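Local coordinates for CELL WALL surface anchor family protein (Streptococcus pneumoniae, PDB 2WW8) that serves as the adhesin of the pneumococcal pilus, through which the bacterium probably recognises and attaches to host cells, at residues A[234-239]-A[385-390]; A[276-279]-A[284-287]; A[565-570]-A[576-581]; A[243-248]-A[570-575]. One frame throughout, in Å; residues are numbered along the deposited sequence.

Contact 1: A[234-239]-A[385-390]. With MG (magnesium ion), chain B.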
loop_
_atom_site.group_PDB
_atom_site.type_symbol
_atom_site.label_atom_id
_atom_site.label_comp_id
_atom_site.label_asym_id
_atom_site.label_seq_id
_atom_site.Cartn_x
_atom_site.Cartn_y
_atom_site.Cartn_z
ATOM N N SER A 234 -21.128 -15.916 32.423
ATOM C CA SER A 234 -21.932 -15.719 33.636
ATOM C C SER A 234 -21.911 -14.197 34.028
ATOM O O SER A 234 -21.062 -13.421 33.561
ATOM C CB SER A 234 -21.433 -16.612 34.793
ATOM O OG SER A 234 -20.083 -16.224 35.065
ATOM N N ASN A 235 -22.848 -13.768 34.882
ATOM C CA ASN A 235 -23.002 -12.346 35.229
ATOM C C ASN A 235 -21.707 -11.719 35.790
ATOM O O ASN A 235 -21.404 -10.574 35.490
ATOM C CB ASN A 235 -24.107 -12.231 36.295
ATOM C CG ASN A 235 -25.469 -12.656 35.768
ATOM O OD1 ASN A 235 -25.717 -12.600 34.570
ATOM N ND2 ASN A 235 -26.336 -13.104 36.656
ATOM N N SER A 236 -20.966 -12.468 36.620
ATOM C CA SER A 236 -19.694 -12.029 37.185
ATOM C C SER A 236 -18.695 -11.610 36.103
ATOM O O SER A 236 -17.715 -10.938 36.410
ATOM C CB SER A 236 -19.051 -13.181 37.955
ATOM O OG SER A 236 -18.809 -14.312 37.128
ATOM N N MET A 237 -18.885 -12.060 34.852
ATOM C CA MET A 237 -17.964 -11.594 33.787
ATOM C C MET A 237 -18.224 -10.160 33.336
ATOM O O MET A 237 -17.438 -9.614 32.600
ATOM C CB MET A 237 -17.999 -12.523 32.543
ATOM C CG MET A 237 -17.627 -13.981 32.836
ATOM S SD MET A 237 -15.833 -14.087 32.995
ATOM C CE MET A 237 -15.276 -13.909 31.296
ATOM N N SER A 238 -19.364 -9.573 33.687
ATOM C CA SER A 238 -19.667 -8.180 33.383
ATOM C C SER A 238 -18.481 -7.233 33.546
ATOM O O SER A 238 -17.795 -7.253 34.581
ATOM C CB SER A 238 -20.788 -7.740 34.352
ATOM O OG SER A 238 -20.840 -6.335 34.376
ATOM N N ASN A 239 -18.244 -6.368 32.562
ATOM C CA ASN A 239 -16.962 -5.684 32.430
ATOM C C ASN A 239 -16.704 -4.738 33.630
ATOM O O ASN A 239 -15.543 -4.535 34.068
ATOM C CB ASN A 239 -16.976 -4.904 31.110
ATOM C CG ASN A 239 -16.667 -5.810 29.919
ATOM O OD1 ASN A 239 -15.881 -6.737 30.051
ATOM N ND2 ASN A 239 -17.304 -5.589 28.791
ATOM N N ILE A 385 -12.402 -21.271 29.264
ATOM C CA ILE A 385 -12.134 -20.032 29.966
ATOM C C ILE A 385 -13.311 -19.852 30.937
ATOM O O ILE A 385 -14.491 -19.782 30.527
ATOM C CB ILE A 385 -12.062 -18.835 29.003
ATOM C CG1 ILE A 385 -10.845 -18.987 28.088
ATOM C CG2 ILE A 385 -12.046 -17.458 29.755
ATOM C CD1 ILE A 385 -11.087 -18.308 26.711
ATOM N N THR A 386 -12.995 -19.743 32.223
ATOM C CA THR A 386 -14.110 -19.548 33.158
ATOM C C THR A 386 -13.715 -18.603 34.306
ATOM O O THR A 386 -12.505 -18.497 34.615
ATOM C CB THR A 386 -14.575 -20.931 33.684
ATOM O OG1 THR A 386 -15.484 -20.768 34.774
ATOM C CG2 THR A 386 -13.421 -21.805 34.095
ATOM N N ASP A 387 -14.711 -17.984 34.960
ATOM C CA ASP A 387 -14.371 -17.184 36.159
ATOM C C ASP A 387 -15.095 -17.720 37.398
ATOM O O ASP A 387 -15.275 -17.001 38.370
ATOM C CB ASP A 387 -14.624 -15.694 35.955
ATOM C CG ASP A 387 -16.091 -15.350 36.113
ATOM O OD1 ASP A 387 -16.962 -16.237 36.021
ATOM O OD2 ASP A 387 -16.410 -14.158 36.230
ATOM N N GLY A 388 -15.528 -18.970 37.387
ATOM C CA GLY A 388 -16.165 -19.478 38.609
ATOM C C GLY A 388 -16.463 -20.961 38.655
ATOM O O GLY A 388 -16.599 -21.641 37.636
ATOM N N VAL A 389 -16.502 -21.470 39.868
ATOM C CA VAL A 389 -16.898 -22.834 40.141
ATOM C C VAL A 389 -18.378 -23.069 39.831
ATOM O O VAL A 389 -19.145 -22.114 39.840
ATOM C CB VAL A 389 -16.528 -23.220 41.588
ATOM C CG1 VAL A 389 -14.999 -23.029 41.857
ATOM C CG2 VAL A 389 -17.339 -22.437 42.619
ATOM N N PRO A 390 -18.755 -24.330 39.585
ATOM C CA PRO A 390 -20.132 -24.612 39.175
ATOM C C PRO A 390 -21.130 -24.309 40.302
ATOM O O PRO A 390 -20.841 -24.485 41.476
ATOM C CB PRO A 390 -20.145 -26.133 38.849
ATOM C CG PRO A 390 -18.903 -26.748 39.536
ATOM C CD PRO A 390 -17.896 -25.555 39.593
HETATM MG MG MG B . -18.946 -16.480 36.910
HETATM O O HOH W 1 -17.932 -16.383 38.742
HETATM O O HOH W 2 -20.647 -16.478 38.021
HETATM O O HOH W 3 -18.790 -18.519 36.508
#

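Contact 2: A[276-279]-A[284-287]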
loop_
_atom_site.group_PDB
_atom_site.type_symbol
_atom_site.label_atom_id
_atom_site.label_comp_id
_atom_site.label_asym_id
_atom_site.label_seq_id
_atom_site.Cartn_x
_atom_site.Cartn_y
_atom_site.Cartn_z
ATOM N N ALA A 276 -23.703 -20.138 30.459
ATOM C CA ALA A 276 -23.882 -19.607 31.814
ATOM C C ALA A 276 -24.870 -20.582 32.446
ATOM O O ALA A 276 -24.413 -21.726 32.745
ATOM C CB ALA A 276 -24.273 -18.098 31.846
ATOM N N SER A 277 -26.133 -20.210 32.712
ATOM C CA SER A 277 -27.070 -21.214 33.250
ATOM C C SER A 277 -27.446 -22.250 32.191
ATOM O O SER A 277 -28.083 -23.261 32.506
ATOM C CB SER A 277 -28.413 -20.542 33.695
ATOM O OG SER A 277 -28.160 -19.601 34.740
ATOM N N THR A 278 -27.165 -21.935 30.921
ATOM C CA THR A 278 -27.386 -22.870 29.812
ATOM C C THR A 278 -26.387 -22.471 28.728
ATOM O O THR A 278 -25.596 -21.529 28.908
ATOM C CB THR A 278 -28.881 -22.932 29.273
ATOM O OG1 THR A 278 -29.060 -23.951 28.254
ATOM C CG2 THR A 278 -29.219 -21.568 28.632
ATOM N N ILE A 279 -26.408 -23.240 27.637
ATOM C CA ILE A 279 -25.597 -22.909 26.484
ATOM C C ILE A 279 -26.228 -21.700 25.777
ATOM O O ILE A 279 -27.405 -21.724 25.438
ATOM C CB ILE A 279 -25.497 -24.085 25.459
ATOM C CG1 ILE A 279 -25.024 -25.379 26.135
ATOM C CG2 ILE A 279 -24.708 -23.590 24.221
ATOM C CD1 ILE A 279 -23.759 -25.143 26.892
ATOM N N GLU A 284 -34.885 -20.870 22.844
ATOM C CA GLU A 284 -35.724 -20.569 24.000
ATOM C C GLU A 284 -35.372 -21.457 25.174
ATOM O O GLU A 284 -35.155 -22.636 24.967
ATOM C CB GLU A 284 -37.206 -20.747 23.655
ATOM C CG GLU A 284 -38.096 -20.053 24.659
ATOM C CD GLU A 284 -39.540 -20.035 24.186
ATOM O OE1 GLU A 284 -39.979 -19.071 23.543
ATOM O OE2 GLU A 284 -40.245 -21.024 24.420
ATOM N N PHE A 285 -35.257 -20.890 26.376
ATOM C CA PHE A 285 -34.905 -21.640 27.572
ATOM C C PHE A 285 -35.676 -21.103 28.767
ATOM O O PHE A 285 -36.062 -19.938 28.747
ATOM C CB PHE A 285 -33.393 -21.543 27.817
ATOM C CG PHE A 285 -32.903 -22.622 28.748
ATOM C CD1 PHE A 285 -32.981 -23.957 28.343
ATOM C CD2 PHE A 285 -32.433 -22.326 30.012
ATOM C CE1 PHE A 285 -32.587 -24.974 29.185
ATOM C CE2 PHE A 285 -32.051 -23.337 30.890
ATOM C CZ PHE A 285 -32.111 -24.680 30.452
ATOM N N THR A 286 -35.866 -21.928 29.803
ATOM C CA THR A 286 -36.554 -21.622 31.051
ATOM C C THR A 286 -35.595 -21.937 32.202
ATOM O O THR A 286 -34.962 -23.027 32.249
ATOM C CB THR A 286 -37.850 -22.413 31.173
ATOM O OG1 THR A 286 -38.768 -22.020 30.128
ATOM C CG2 THR A 286 -38.575 -22.101 32.533
ATOM N N VAL A 287 -35.506 -20.994 33.142
ATOM C CA VAL A 287 -34.834 -21.228 34.434
ATOM C C VAL A 287 -35.848 -21.007 35.560
ATOM O O VAL A 287 -36.813 -20.275 35.363
ATOM C CB VAL A 287 -33.612 -20.321 34.711
ATOM C CG1 VAL A 287 -32.476 -20.695 33.753
ATOM C CG2 VAL A 287 -34.020 -18.856 34.622
#

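Contact 3: A[565-570]-A[576-581]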
loop_
_atom_site.group_PDB
_atom_site.type_symbol
_atom_site.label_atom_id
_atom_site.label_comp_id
_atom_site.label_asym_id
_atom_site.label_seq_id
_atom_site.Cartn_x
_atom_site.Cartn_y
_atom_site.Cartn_z
ATOM N N ASN A 565 -2.550 -28.213 33.608
ATOM C CA ASN A 565 -3.363 -27.688 32.484
ATOM C C ASN A 565 -4.475 -26.725 32.942
ATOM O O ASN A 565 -5.217 -26.179 32.114
ATOM C CB ASN A 565 -3.993 -28.822 31.659
ATOM C CG ASN A 565 -3.057 -29.339 30.591
ATOM O OD1 ASN A 565 -1.883 -28.951 30.500
ATOM N ND2 ASN A 565 -3.586 -30.235 29.785
ATOM N N TYR A 566 -4.536 -26.460 34.250
ATOM C CA TYR A 566 -5.309 -25.327 34.783
ATOM C C TYR A 566 -4.376 -24.212 35.287
ATOM O O TYR A 566 -3.453 -24.484 36.050
ATOM C CB TYR A 566 -6.109 -25.796 36.005
ATOM C CG TYR A 566 -6.727 -24.647 36.814
ATOM C CD1 TYR A 566 -7.646 -23.774 36.208
ATOM C CD2 TYR A 566 -6.381 -24.441 38.148
ATOM C CE1 TYR A 566 -8.237 -22.760 36.918
ATOM C CE2 TYR A 566 -6.983 -23.394 38.907
ATOM C CZ TYR A 566 -7.871 -22.557 38.258
ATOM O OH TYR A 566 -8.525 -21.529 38.923
ATOM N N THR A 567 -4.632 -22.970 34.902
ATOM C CA THR A 567 -3.993 -21.816 35.514
ATOM C C THR A 567 -5.054 -20.783 35.854
ATOM O O THR A 567 -5.928 -20.497 35.010
ATOM C CB THR A 567 -2.960 -21.159 34.584
ATOM O OG1 THR A 567 -1.977 -22.148 34.267
ATOM C CG2 THR A 567 -2.235 -19.998 35.256
ATOM N N ASN A 568 -4.922 -20.227 37.052
ATOM C CA ASN A 568 -5.759 -19.117 37.486
ATOM C C ASN A 568 -5.073 -17.801 37.156
ATOM O O ASN A 568 -3.989 -17.557 37.615
ATOM C CB ASN A 568 -6.081 -19.190 38.979
ATOM C CG ASN A 568 -7.186 -18.202 39.377
ATOM O OD1 ASN A 568 -8.178 -18.100 38.690
ATOM N ND2 ASN A 568 -6.994 -17.462 40.477
ATOM N N VAL A 569 -5.673 -16.950 36.319
ATOM C CA VAL A 569 -5.113 -15.632 36.016
ATOM C C VAL A 569 -5.713 -14.574 36.931
ATOM O O VAL A 569 -6.936 -14.474 37.090
ATOM C CB VAL A 569 -5.436 -15.367 34.514
ATOM C CG1 VAL A 569 -5.110 -14.021 34.107
ATOM C CG2 VAL A 569 -4.736 -16.412 33.626
ATOM N N THR A 570 -4.875 -13.737 37.514
ATOM C CA THR A 570 -5.399 -12.725 38.412
ATOM C C THR A 570 -5.452 -11.388 37.665
ATOM O O THR A 570 -6.285 -10.531 37.913
ATOM C CB THR A 570 -4.358 -12.541 39.533
ATOM O OG1 THR A 570 -4.535 -13.627 40.429
ATOM C CG2 THR A 570 -4.589 -11.240 40.316
ATOM N N LEU A 576 -4.886 -13.813 27.394
ATOM C CA LEU A 576 -4.321 -14.258 26.128
ATOM C C LEU A 576 -2.946 -14.926 26.323
ATOM O O LEU A 576 -2.676 -16.015 25.771
ATOM C CB LEU A 576 -4.257 -13.111 25.106
ATOM C CG LEU A 576 -3.712 -13.535 23.734
ATOM C CD1 LEU A 576 -4.472 -14.818 23.174
ATOM C CD2 LEU A 576 -3.674 -12.348 22.768
ATOM N N GLU A 577 -2.105 -14.297 27.141
ATOM C CA GLU A 577 -0.784 -14.835 27.357
ATOM C C GLU A 577 -0.919 -16.278 27.842
ATOM O O GLU A 577 -0.153 -17.145 27.433
ATOM C CB GLU A 577 -0.044 -13.965 28.370
ATOM C CG GLU A 577 1.259 -14.538 28.930
ATOM C CD GLU A 577 1.686 -13.603 30.086
ATOM O OE1 GLU A 577 2.277 -12.536 29.790
ATOM O OE2 GLU A 577 1.347 -13.877 31.275
ATOM N N GLN A 578 -1.891 -16.546 28.709
ATOM C CA GLN A 578 -1.987 -17.914 29.242
ATOM C C GLN A 578 -2.551 -18.944 28.260
ATOM O O GLN A 578 -2.043 -20.073 28.177
ATOM C CB GLN A 578 -2.717 -17.885 30.572
ATOM C CG GLN A 578 -2.697 -19.175 31.307
ATOM C CD GLN A 578 -1.296 -19.739 31.544
ATOM O OE1 GLN A 578 -1.070 -20.915 31.220
ATOM N NE2 GLN A 578 -0.358 -18.930 32.017
ATOM N N LEU A 579 -3.565 -18.530 27.493
ATOM C CA LEU A 579 -4.088 -19.337 26.400
ATOM C C LEU A 579 -2.958 -19.589 25.411
ATOM O O LEU A 579 -2.789 -20.723 24.926
ATOM C CB LEU A 579 -5.226 -18.631 25.664
ATOM C CG LEU A 579 -6.522 -18.469 26.450
ATOM C CD1 LEU A 579 -7.468 -17.505 25.734
ATOM C CD2 LEU A 579 -7.259 -19.808 26.666
ATOM N N ASN A 580 -2.227 -18.531 25.080
ATOM C CA ASN A 580 -1.077 -18.720 24.213
ATOM C C ASN A 580 -0.011 -19.721 24.719
ATOM O O ASN A 580 0.542 -20.503 23.945
ATOM C CB ASN A 580 -0.462 -17.347 23.898
ATOM C CG ASN A 580 0.278 -17.357 22.579
ATOM O OD1 ASN A 580 -0.027 -18.120 21.661
ATOM N ND2 ASN A 580 1.322 -16.585 22.520
ATOM N N ARG A 581 0.337 -19.660 25.998
ATOM C CA ARG A 581 1.230 -20.603 26.646
ATOM C C ARG A 581 0.723 -22.046 26.482
ATOM O O ARG A 581 1.491 -22.942 26.118
ATOM C CB ARG A 581 1.335 -20.243 28.153
ATOM C CG ARG A 581 2.510 -20.943 28.847
ATOM C CD ARG A 581 2.691 -20.510 30.302
ATOM N NE ARG A 581 1.610 -20.988 31.193
ATOM C CZ ARG A 581 1.506 -22.213 31.725
ATOM N NH1 ARG A 581 2.409 -23.146 31.498
ATOM N NH2 ARG A 581 0.518 -22.519 32.532
#

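Contact 4: A[243-248]-A[570-575]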
loop_
_atom_site.group_PDB
_atom_site.type_symbol
_atom_site.label_atom_id
_atom_site.label_comp_id
_atom_site.label_asym_id
_atom_site.label_seq_id
_atom_site.Cartn_x
_atom_site.Cartn_y
_atom_site.Cartn_z
ATOM N N LYS A 243 -14.284 -4.544 40.296
ATOM C CA LYS A 243 -13.512 -3.290 40.178
ATOM C C LYS A 243 -13.172 -2.966 38.722
ATOM O O LYS A 243 -12.019 -2.658 38.364
ATOM C CB LYS A 243 -12.246 -3.345 41.066
ATOM C CG LYS A 243 -12.570 -3.685 42.541
ATOM C CD LYS A 243 -11.321 -3.486 43.418
ATOM C CE LYS A 243 -11.602 -3.748 44.895
ATOM N NZ LYS A 243 -11.708 -2.483 45.726
ATOM N N ASN A 244 -14.176 -3.089 37.848
ATOM C CA ASN A 244 -13.910 -2.772 36.440
ATOM C C ASN A 244 -12.809 -3.657 35.828
ATOM O O ASN A 244 -12.017 -3.219 34.993
ATOM C CB ASN A 244 -13.559 -1.278 36.238
ATOM C CG ASN A 244 -13.951 -0.796 34.856
ATOM O OD1 ASN A 244 -14.971 -1.243 34.330
ATOM N ND2 ASN A 244 -13.155 0.085 34.254
ATOM N N ALA A 245 -12.763 -4.918 36.216
ATOM C CA ALA A 245 -11.758 -5.806 35.632
ATOM C C ALA A 245 -11.943 -6.117 34.133
ATOM O O ALA A 245 -11.017 -6.673 33.567
ATOM C CB ALA A 245 -11.679 -7.127 36.391
ATOM N N ARG A 246 -13.074 -5.773 33.515
ATOM C CA ARG A 246 -13.258 -5.942 32.076
ATOM C C ARG A 246 -13.170 -7.444 31.706
ATOM O O ARG A 246 -12.568 -7.819 30.688
ATOM C CB ARG A 246 -12.247 -5.077 31.262
ATOM C CG ARG A 246 -11.891 -3.655 31.728
ATOM C CD ARG A 246 -13.100 -2.752 31.870
ATOM N NE ARG A 246 -13.784 -2.717 30.586
ATOM C CZ ARG A 246 -14.959 -2.143 30.366
ATOM N NH1 ARG A 246 -15.621 -1.543 31.353
ATOM N NH2 ARG A 246 -15.473 -2.175 29.148
ATOM N N ARG A 247 -13.714 -8.324 32.546
ATOM C CA ARG A 247 -13.564 -9.747 32.303
ATOM C C ARG A 247 -14.072 -10.197 30.927
ATOM O O ARG A 247 -13.320 -10.866 30.177
ATOM C CB ARG A 247 -14.209 -10.608 33.384
ATOM C CG ARG A 247 -13.457 -10.509 34.736
ATOM C CD ARG A 247 -14.054 -11.495 35.740
ATOM N NE ARG A 247 -13.381 -11.381 37.025
ATOM C CZ ARG A 247 -13.787 -12.028 38.106
ATOM N NH1 ARG A 247 -14.878 -12.790 38.069
ATOM N NH2 ARG A 247 -13.112 -11.849 39.226
ATOM N N ALA A 248 -15.313 -9.830 30.597
ATOM C CA ALA A 248 -15.932 -10.301 29.361
ATOM C C ALA A 248 -15.148 -9.800 28.148
ATOM O O ALA A 248 -14.832 -10.573 27.210
ATOM C CB ALA A 248 -17.393 -9.947 29.318
ATOM N N THR A 570 -4.875 -13.737 37.514
ATOM C CA THR A 570 -5.399 -12.725 38.412
ATOM C C THR A 570 -5.452 -11.388 37.665
ATOM O O THR A 570 -6.285 -10.531 37.913
ATOM C CB THR A 570 -4.358 -12.541 39.533
ATOM O OG1 THR A 570 -4.535 -13.627 40.429
ATOM C CG2 THR A 570 -4.589 -11.240 40.316
ATOM N N ASP A 571 -4.517 -11.210 36.746
ATOM C CA ASP A 571 -4.491 -10.021 35.938
ATOM C C ASP A 571 -5.199 -10.289 34.597
ATOM O O ASP A 571 -4.648 -10.948 33.709
ATOM C CB ASP A 571 -3.024 -9.665 35.778
ATOM C CG ASP A 571 -2.828 -8.405 34.956
ATOM O OD1 ASP A 571 -3.741 -8.011 34.187
ATOM O OD2 ASP A 571 -1.741 -7.810 35.046
ATOM N N THR A 572 -6.410 -9.771 34.433
ATOM C CA THR A 572 -7.209 -10.007 33.229
ATOM C C THR A 572 -6.562 -9.559 31.910
ATOM O O THR A 572 -7.017 -9.942 30.859
ATOM C CB THR A 572 -8.592 -9.313 33.353
ATOM O OG1 THR A 572 -8.373 -7.900 33.534
ATOM C CG2 THR A 572 -9.395 -9.916 34.496
ATOM N N THR A 573 -5.512 -8.747 31.929
ATOM C CA THR A 573 -4.773 -8.422 30.713
ATOM C C THR A 573 -3.873 -9.624 30.291
ATOM O O THR A 573 -3.284 -9.577 29.204
ATOM C CB THR A 573 -3.868 -7.149 30.813
ATOM O OG1 THR A 573 -2.802 -7.353 31.753
ATOM C CG2 THR A 573 -4.611 -5.821 31.162
ATOM N N LYS A 574 -3.783 -10.695 31.093
ATOM C CA LYS A 574 -2.888 -11.843 30.816
ATOM C C LYS A 574 -3.622 -13.138 30.443
ATOM O O LYS A 574 -3.020 -14.208 30.396
ATOM C CB LYS A 574 -1.995 -12.211 32.008
ATOM C CG LYS A 574 -1.204 -11.102 32.705
ATOM C CD LYS A 574 -0.228 -10.488 31.807
ATOM C CE LYS A 574 0.699 -9.524 32.562
ATOM N NZ LYS A 574 2.039 -9.721 31.967
ATOM N N ILE A 575 -4.933 -13.063 30.250
ATOM C CA ILE A 575 -5.655 -14.196 29.711
ATOM C C ILE A 575 -5.102 -14.691 28.365
ATOM O O ILE A 575 -4.792 -15.868 28.204
ATOM C CB ILE A 575 -7.146 -13.875 29.609
ATOM C CG1 ILE A 575 -7.710 -13.507 30.996
ATOM C CG2 ILE A 575 -7.935 -15.054 28.916
ATOM C CD1 ILE A 575 -9.015 -12.728 30.846
#

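Contact 1: A[234-239]-A[385-390]
Ser234, Ser236 and Asp387 share one first torsion: each points its polar group between its own backbone N and carbonyl carbon (chi1 61°, 59° and 80°), which turns all three oxygens onto a single magnesium ion. Ser234 OG, Ser236 OG and Asp387 OD1 each lie 2.2 Å from the magnesium. Three waters complete an octahedron, one opposite each protein ligand, so that the protein holds one triangular face of the metal. The water opposite Ser234 also donates to Asp387 O at 2.8 Å, tying the aspartate backbone to the same shell. The second carboxylate oxygen is used as well: Ser236 OG donates to Asp387 OD2 at 2.6 Å, meeting its syn side. Arg247 NH1 forms a salt bridge to that oxygen, which probably draws charge toward OD2 and fixes the carboxylate's rotation. Met237, folded back on itself, slides alongside the aspartate in the opposite direction and brings SD to 3.3 Å from Asp387 OD2. Behind the first shell, Asp232 receives hydrogen bonds from Ser234 OG, Thr386 OG1 and Asp387 N. Thr386 OG1 in turn accepts from Gly388 N in an ST turn just past the strand. Asp232, Ser234 and Ser236 spell the DxSxS signature, and with the aspartate from a second loop they form the metal-ion-dependent adhesion site (MIDAS) of integrin-type von Willebrand factor A domains.

Contact 2: A[276-279]-A[284-287]
Thr278 and Phe285 carry the contact through a CH-pi interaction. Thr278 CB stands over one face of the phenyl ring, 3.7 Å from the centroid of Phe285 and 17° off the ring normal. Its two branches spread over the same ring: CG2 covers the root side, 3.6 Å from Phe285 CD2, and OG1 lies toward the far side, 3.8 Å from Phe285 CZ. The aromatic side chain gets there by leaving the strand with CG anti to the backbone N (chi1 -162°), and the two side chains run past each other in opposite directions. Plain van der Waals packing follows two residues further along the strand, where Ser277 CB meets Val287 CG1 at 4.1 Å; Ser277 O approaches the ring obliquely, 4.3 Å from Phe285 CE2. The polar bonding of the two hydroxyls leads elsewhere. Ser277 OG is hydrogen-bonded to the backbone N of Ala356, and Thr278 OG1 to Lys361 NZ of helix 359-373, so each has a polar partner that helps to set its side chain. On the other side of the contact, Phe285 and Val287 hold backbone hydrogen bonds to Thr314 and Phe312 of strand 311-315. The arrangement is a connection between sheets: the chain leaves outermost strand 269-275 of the parallel A-domain sheet, turns, and packs this loop against the start of strand 284-292 in a separate antiparallel sheet.

Contact 3: A[565-570]-A[576-581]
Thr567 rises from strand 566-569 toward Gln578 on the following helix. Its CB settles against the glutamine side chain, 3.8 Å from Gln578 CG and 3.7 Å from Gln578 CD, and the two side chains cross at about a right angle. At CB the threonine divides. The methyl CG2, anti to the backbone N, continues over the glutamine and lies 3.8 Å from Gln578 CD. The hydroxyl branch, placed beside the backbone N by a chi1 of -59°, turns the other way and reaches the edge of the Arg581 guanidinium near its plane. There Arg581 NH2 donates to Thr567 OG1 at 3.1 Å, a weak bond because the N-H points well off the oxygen (125°). The arginine leaves its helix extended through chi2 and bends at chi3, which carries the guanidinium to the strand. Thr567 OG1 has another partner in Tyr582 OH, so two successive residues of one helix meet the hydroxyl, the arginine only weakly. Two residues along the strand, Val569 CG2 lies 3.9 Å from Gln578 CB, the two side chains sliding past each other in opposite directions. Thus Gln578 packs its aliphatic part against both helix-facing strand residues, Thr567 and Val569. Strand 566-569 is the last strand of the parallel A-domain sheet, bonded through its backbone to strand 533-539. Helix 575-583 returns nearly antiparallel to it (166° between the segment axes, 9.8 Å apart), with Leu576 and Leu579 against helix 247-263, while Tyr566 packs on helix 549-558.

Contact 4: A[243-248]-A[570-575]
Thr572 meets Ala245 with both branches, the hydroxyl bonding to the backbone and the methyl packing beside it. The hydroxyl, set between the backbone N and the carbonyl carbon (chi1 59°), donates to Ala245 O at 2.9 Å, in the carbonyl plane and with a C=O to oxygen angle of 152°. The methyl lies alongside the bond: Thr572 CG2 is 3.7 Å from Ala245 O and touches Ala245 CB at 4.1 Å and, at the same distance, Arg247 CG, whose side chain crosses the threonine at about a right angle. Thr572 OG1 is also hydrogen-bonded to Arg250 NH1, one turn further along helix 247-263. Each side is shaped by its own second shell. Beside Thr572, Asp571 OD1 accepts from Thr573 N at 3.0 Å in an Asx turn and from Thr573 OG1 at 2.7 Å, both arriving from the same face of the carboxylate. Beside Ala245, Arg246 NH1 donates to Asn244 OD1 at 3.1 Å, the acceptor lying in the guanidinium plane, and Arg246 NH2 makes a salt bridge with Glu249. Arg247 runs straight from CG to NE past Ile539, so that the methyl contact falls on the aliphatic stem of the same arginine that secures the metal-site aspartate. With its proton committed to Ala245 O and its oxygen meeting Arg250, the hydroxyl of the buried Thr572 acts as donor and acceptor at once, linking the start of helix 247-263 to the loop before helix 575-583.

Overall arrangement
From the N terminus, contact 1 opens at 234-239, just after strand 225-232, and contact 4 opens at 243-248, between the end of helix 241-244 and the start of helix 247-263. Contact 2 then closes a short loop between 276-279 and 284-287, within the spans of both. Contact 1 closes at 385-390, far short of the closure of contact 4, so these two cross. Contact 3 starts at 565-570; contact 4 closes at 570-575, sharing Thr570, before contact 3 ends at 576-581, a second crossing. Contact 4 touches both contact 1 and contact 3, joining the metal site to the last strand and helix of the A domain, while contact 2 packs behind Ser234 through Ala276.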